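Local coordinates for protein dihydrodipicolinate synthase (Agrobacterium tumefaciens, PDB 3B4U) that probably catalyses the condensation of pyruvate with aspartate semialdehyde to make dihydrodipicolinate, the first committed step of lysine biosynthesis, at residues B[27-30]-B[31-34]; B[252-255]-B[256-260]. All blocks are in the same frame, centred on the assembly; numbering follows the deposited sequence. Where two conformers were deposited one is given.

How the interactions relate
Interaction 1 lies within one helix, interaction 2 spans the end of another, and their centres lie about 14 Å apart on the same side of the chain's centre. Interaction 1 comes first, on helix 23-35, which links parallel strands 6-10 and 40-43 in a beta-alpha-beta unit of the TIM barrel. Interaction 2 ends helix 246-258, in the helical region that follows the last barrel strand, 208-211. The two meet directly: R32 NH1 and E260 OE2 form a salt bridge of 2.8 Å, R32 packs on T258, and the H29 ring lies against V254. Together they tie the C-terminal helical region to the barrel's outer layer.

Interaction 1. Residues B[27-30]-B[31-34]; sequences IAHA and RRCL
The imidazole of H29 has the sulfur of C33 over one face and the guanidinium of R32 at its edge. C33 SG sits 3.9 Å from the centroid of the H29 ring, displaced toward the rim, and its closest ring atom is H29 CE1 at 3.6 Å. At the edge, R32 NH2 donates a nearly straight hydrogen bond of 2.9 Å to H29 ND1. The acceptor lies close to the guanidinium plane, whereas the donor is tilted 19° out of the imidazole plane; the two planes are turned 56° against each other, so the groups meet at their rims and do not stack. R32 starts out extended and bends at chi3 (56°), which swings its terminal nitrogens back toward the histidine.

Beneath these side chains runs the regular backbone ladder of helix 23-35: C33 N donates to H29 O at 2.9 Å, and L34 N reaches A30 O at the same distance. On the flank toward the barrel, A30 and L34 lean on V41 of strand 40-43, as expected for a helix covering the sheet of a TIM barrel. R31 points elsewhere, with NH1 bonded to A68 O.

Outside the segments, H29 NE2 is hydrogen-bonded to N215 OD1, and the other guanidinium nitrogen, R32 NH1, pairs with E260. Because ND1 accepts a hydrogen bond from the arginine, its lone pair is engaged and the H29 ring is probably neutral, with its hydrogen on NE2 facing N215 OD1. The arginine's charge would help to maintain that form, and both nitrogens of the buried imidazole are satisfied.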
ATOM      1  N   ILE B  27     -24.422  -4.149   7.026  1.00  7.17           N
ATOM      2  CA  ILE B  27     -24.973  -5.482   7.184  1.00  7.62           C
ATOM      3  C   ILE B  27     -26.279  -5.618   6.400  1.00  7.65           C
ATOM      4  O   ILE B  27     -26.527  -6.620   5.763  1.00  7.65           O
ATOM      5  CB  ILE B  27     -25.152  -5.818   8.679  1.00  7.89           C
ATOM      6  CG1 ILE B  27     -23.766  -6.007   9.296  1.00  8.72           C
ATOM      7  CG2 ILE B  27     -26.013  -7.024   8.884  1.00  9.34           C
ATOM      8  CD1 ILE B  27     -23.710  -6.019  10.813  1.00 10.32           C
ATOM      9  N   ALA B  28     -27.129  -4.603   6.461  1.00  7.56           N
ATOM     10  CA  ALA B  28     -28.395  -4.638   5.710  1.00  8.49           C
ATOM     11  C   ALA B  28     -28.152  -4.717   4.189  1.00  7.78           C
ATOM     12  O   ALA B  28     -28.848  -5.444   3.478  1.00  7.85           O
ATOM     13  CB  ALA B  28     -29.267  -3.416   6.080  1.00  9.18           C
ATOM     14  N   HIS B  29     -27.141  -4.004   3.730  1.00  7.16           N
ATOM     15  CA  HIS B  29     -26.760  -4.063   2.327  1.00  7.26           C
ATOM     16  C   HIS B  29     -26.244  -5.450   1.961  1.00  6.91           C
ATOM     17  O   HIS B  29     -26.627  -6.001   0.930  1.00  7.40           O
ATOM     18  CB  HIS B  29     -25.757  -2.951   2.018  1.00  7.30           C
ATOM     19  CG  HIS B  29     -25.291  -2.949   0.616  1.00  6.92           C
ATOM     20  ND1 HIS B  29     -26.146  -2.799  -0.449  1.00  7.19           N
ATOM     21  CD2 HIS B  29     -24.039  -3.073   0.123  1.00  6.77           C
ATOM     22  CE1 HIS B  29     -25.417  -2.840  -1.555  1.00  6.42           C
ATOM     23  NE2 HIS B  29     -24.136  -3.008  -1.248  1.00  7.10           N
ATOM     24  N   ALA B  30     -25.426  -6.041   2.813  1.00  6.92           N
ATOM     25  CA  ALA B  30     -24.973  -7.409   2.581  1.00  7.11           C
ATOM     26  C   ALA B  30     -26.162  -8.362   2.484  1.00  7.53           C
ATOM     27  O   ALA B  30     -26.225  -9.206   1.596  1.00  7.42           O
ATOM     28  CB  ALA B  30     -24.030  -7.847   3.686  1.00  7.21           C
ATOM     29  N   ARG B  31     -27.114  -8.252   3.408  1.00  7.71           N
ATOM     30  CA  ARG B  31     -28.278  -9.128   3.389  1.00  8.06           C
ATOM     31  C   ARG B  31     -29.070  -8.953   2.102  1.00  8.32           C
ATOM     32  O   ARG B  31     -29.569  -9.927   1.538  1.00  8.82           O
ATOM     33  CB  ARG B  31     -29.191  -8.836   4.567  1.00  9.58           C
ATOM     34  CG  ARG B  31     -28.624  -9.295   5.892  1.00 12.08           C
ATOM     35  CD  ARG B  31     -28.703 -10.793   6.077  1.00 18.64           C
ATOM     36  NE  ARG B  31     -28.400 -11.200   7.460  1.00 19.08           N
ATOM     37  CZ  ARG B  31     -28.170 -12.456   7.848  1.00 20.30           C
ATOM     38  NH1 ARG B  31     -27.899 -12.684   9.115  1.00 21.79           N
ATOM     39  NH2 ARG B  31     -28.200 -13.479   7.010  1.00 19.77           N
ATOM     40  N   ARG B  32     -29.203  -7.721   1.636  1.00  8.13           N
ATOM     41  CA  ARG B  32     -29.904  -7.440   0.372  1.00  8.63           C
ATOM     42  C   ARG B  32     -29.180  -8.106  -0.791  1.00  8.73           C
ATOM     43  O   ARG B  32     -29.800  -8.759  -1.639  1.00  8.74           O
ATOM     44  CB  ARG B  32     -30.026  -5.928   0.181  1.00  9.07           C
ATOM     45  CG  ARG B  32     -30.526  -5.539  -1.208  1.00  9.03           C
ATOM     46  CD  ARG B  32     -30.897  -4.057  -1.308  1.00  9.60           C
ATOM     47  NE  ARG B  32     -29.766  -3.218  -0.919  1.00  9.55           N
ATOM     48  CZ  ARG B  32     -29.813  -2.172  -0.114  1.00  9.25           C
ATOM     49  NH1 ARG B  32     -30.968  -1.740   0.353  1.00 11.28           N
ATOM     50  NH2 ARG B  32     -28.704  -1.558   0.228  1.00 10.07           N
ATOM     51  N   CYS B  33     -27.863  -7.953  -0.874  1.00  7.89           N
ATOM     52  CA  CYS B  33     -27.112  -8.557  -1.957  1.00  8.01           C
ATOM     53  C   CYS B  33     -27.185 -10.082  -1.942  1.00  8.00           C
ATOM     54  O   CYS B  33     -27.347 -10.720  -3.003  1.00  8.43           O
ATOM     55  CB  CYS B  33     -25.647  -8.093  -1.876  1.00  7.81           C
ATOM     56  SG  CYS B  33     -25.382  -6.362  -2.323  1.00  8.95           S
ATOM     57  N   LEU B  34     -27.099 -10.667  -0.760  1.00  7.99           N
ATOM     58  CA  LEU B  34     -27.278 -12.109  -0.615  1.00  8.36           C
ATOM     59  C   LEU B  34     -28.670 -12.549  -1.034  1.00  9.14           C
ATOM     60  O   LEU B  34     -28.826 -13.458  -1.855  1.00 11.21           O
ATOM     61  CB  LEU B  34     -26.953 -12.524   0.819  1.00  8.88           C
ATOM     62  CG  LEU B  34     -25.485 -12.389   1.248  1.00  8.99           C
ATOM     63  CD1 LEU B  34     -25.362 -12.462   2.756  1.00 11.67           C
ATOM     64  CD2 LEU B  34     -24.581 -13.422   0.599  1.00  9.70           C
TER

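Interaction 2. Residues B[252-255]-B[256-260]; sequences VLVS and HTTGE
T257 and T258 turn their hydroxyls back along the helix onto carbonyls of the preceding turn, those of L253 and V254. Each OG1 stands between its own backbone N and carbonyl carbon (chi1 61° and 65°), which brings it within range of the oxygen four residues earlier. L253 O therefore accepts twice from T257, from N at 2.9 Å and from OG1 at 3.0 Å. V254 O is gripped in the same fashion by T258, and in both pairs hydroxyl and amide come from opposite faces of the carbonyl plane. The second pair differs in that its hydroxyl stands well above the plane: the bond from T258 OG1 to V254 O is short at 2.7 Å with the donor 36° out of it, while T258 N lies 3.1 Å from V254 O.

On another side of the helix, L253 and H256 run side by side in the same direction, their CD2 atoms 4.1 Å apart. The methyl meets the imidazole obliquely, and H256 NE2 continues outward to D286 of helix 275-289, joining two members of the helical region that follows the TIM barrel in this family.

Helix 246-258 ends here in an ST turn: T258 OG1, besides donating to V254 O, accepts from E260 N at 3.1 Å. G259, whose phi is positive, breaks the helical course, although its N still bonds to S255 O. The chain then folds back over S255, where S255 OG donates to E260 O in the carbonyl plane over 2.7 Å. S255 has two conformers and this bond belongs to the one described, so it is probably made only part of the time. The E260 carboxylate is bound by R32 and by W263 NE1.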
ATOM      1  N   VAL B 252     -22.677   5.706  -5.980  1.00  9.07           N
ATOM      2  CA  VAL B 252     -23.779   6.536  -6.490  1.00  9.33           C
ATOM      3  C   VAL B 252     -24.934   5.648  -6.967  1.00  9.22           C
ATOM      4  O   VAL B 252     -26.080   5.932  -6.708  1.00  8.84           O
ATOM      5  CB  VAL B 252     -23.276   7.451  -7.652  1.00 10.27           C
ATOM      6  CG1 VAL B 252     -24.432   8.032  -8.452  1.00 11.11           C
ATOM      7  CG2 VAL B 252     -22.379   8.570  -7.171  1.00 12.92           C
ATOM      8  N   LEU B 253     -24.619   4.552  -7.644  1.00  7.99           N
ATOM      9  CA  LEU B 253     -25.666   3.674  -8.152  1.00  7.99           C
ATOM     10  C   LEU B 253     -26.290   2.787  -7.085  1.00  7.90           C
ATOM     11  O   LEU B 253     -27.463   2.454  -7.186  1.00  8.42           O
ATOM     12  CB  LEU B 253     -25.173   2.903  -9.378  1.00  8.67           C
ATOM     13  CG  LEU B 253     -24.985   3.835 -10.589  1.00  8.46           C
ATOM     14  CD1 LEU B 253     -24.432   3.054 -11.772  1.00 10.35           C
ATOM     15  CD2 LEU B 253     -26.303   4.509 -11.015  1.00  9.45           C
ATOM     16  N   VAL B 254     -25.560   2.448  -6.023  1.00  8.10           N
ATOM     17  CA  VAL B 254     -26.205   1.835  -4.862  1.00  8.26           C
ATOM     18  C   VAL B 254     -27.244   2.808  -4.302  1.00  8.52           C
ATOM     19  O   VAL B 254     -28.385   2.419  -4.068  1.00  8.87           O
ATOM     20  CB  VAL B 254     -25.203   1.415  -3.768  1.00  8.33           C
ATOM     21  CG1 VAL B 254     -25.967   0.826  -2.600  1.00  8.98           C
ATOM     22  CG2 VAL B 254     -24.226   0.400  -4.358  1.00  8.15           C
ATOM     23  N   SER B 255     -26.875   4.075  -4.127  1.00  9.03           N
ATOM     24  CA  SER B 255     -27.825   5.095  -3.656  0.50  9.37           C
ATOM     25  C   SER B 255     -29.015   5.202  -4.608  1.00  9.87           C
ATOM     26  O   SER B 255     -30.166   5.262  -4.168  1.00 11.22           O
ATOM     27  CB  SER B 255     -27.147   6.457  -3.518  0.50  9.64           C
ATOM     28  OG  SER B 255     -26.394   6.529  -2.325  0.50  9.83           O
ATOM     29  N   HIS B 256     -28.754   5.248  -5.919  1.00  9.85           N
ATOM     30  CA  HIS B 256     -29.811   5.448  -6.898  1.00 10.18           C
ATOM     31  C   HIS B 256     -30.804   4.313  -6.905  1.00 10.79           C
ATOM     32  O   HIS B 256     -32.019   4.541  -6.980  1.00 13.01           O
ATOM     33  CB  HIS B 256     -29.159   5.613  -8.257  1.00 10.21           C
ATOM     34  CG  HIS B 256     -30.108   5.936  -9.369  1.00 10.85           C
ATOM     35  ND1 HIS B 256     -30.963   7.020  -9.344  1.00 11.99           N
ATOM     36  CD2 HIS B 256     -30.260   5.347 -10.576  1.00 11.51           C
ATOM     37  CE1 HIS B 256     -31.630   7.045 -10.483  1.00 11.56           C
ATOM     38  NE2 HIS B 256     -31.215   6.054 -11.251  1.00 12.51           N
ATOM     39  N   THR B 257     -30.315   3.078  -6.831  1.00 10.30           N
ATOM     40  CA  THR B 257     -31.216   1.937  -6.913  1.00 10.28           C
ATOM     41  C   THR B 257     -31.962   1.634  -5.621  1.00 10.82           C
ATOM     42  O   THR B 257     -33.019   1.024  -5.652  1.00 13.42           O
ATOM     43  CB  THR B 257     -30.483   0.657  -7.392  1.00 10.60           C
ATOM     44  OG1 THR B 257     -29.435   0.324  -6.453  1.00 10.04           O
ATOM     45  CG2 THR B 257     -29.896   0.844  -8.795  1.00 10.40           C
ATOM     46  N   THR B 258     -31.418   2.035  -4.480  1.00 11.09           N
ATOM     47  CA  THR B 258     -32.000   1.712  -3.174  1.00 11.51           C
ATOM     48  C   THR B 258     -32.741   2.864  -2.513  1.00 11.74           C
ATOM     49  O   THR B 258     -33.486   2.636  -1.570  1.00 13.28           O
ATOM     50  CB  THR B 258     -30.920   1.245  -2.176  1.00 11.63           C
ATOM     51  OG1 THR B 258     -30.030   2.323  -1.911  1.00 11.00           O
ATOM     52  CG2 THR B 258     -30.151   0.043  -2.722  1.00 12.42           C
ATOM     53  N   GLY B 259     -32.456   4.088  -2.939  1.00 11.59           N
ATOM     54  CA  GLY B 259     -32.908   5.304  -2.258  1.00 12.03           C
ATOM     55  C   GLY B 259     -32.162   5.649  -0.984  1.00 12.63           C
ATOM     56  O   GLY B 259     -32.539   6.585  -0.286  1.00 13.99           O
ATOM     57  N   GLU B 260     -31.113   4.898  -0.662  1.00 11.62           N
ATOM     58  CA  GLU B 260     -30.322   5.125   0.546  1.00 11.65           C
ATOM     59  C   GLU B 260     -29.273   6.181   0.275  1.00 11.68           C
ATOM     60  O   GLU B 260     -28.357   5.977  -0.527  1.00 13.34           O
ATOM     61  CB  GLU B 260     -29.699   3.814   1.031  1.00 11.97           C
ATOM     62  CG  GLU B 260     -30.743   2.792   1.479  1.00 11.28           C
ATOM     63  CD  GLU B 260     -30.239   1.405   1.688  1.00 11.98           C
ATOM     64  OE1 GLU B 260     -29.032   1.158   1.549  1.00 12.78           O
ATOM     65  OE2 GLU B 260     -31.079   0.554   2.025  1.00 12.93           O
TER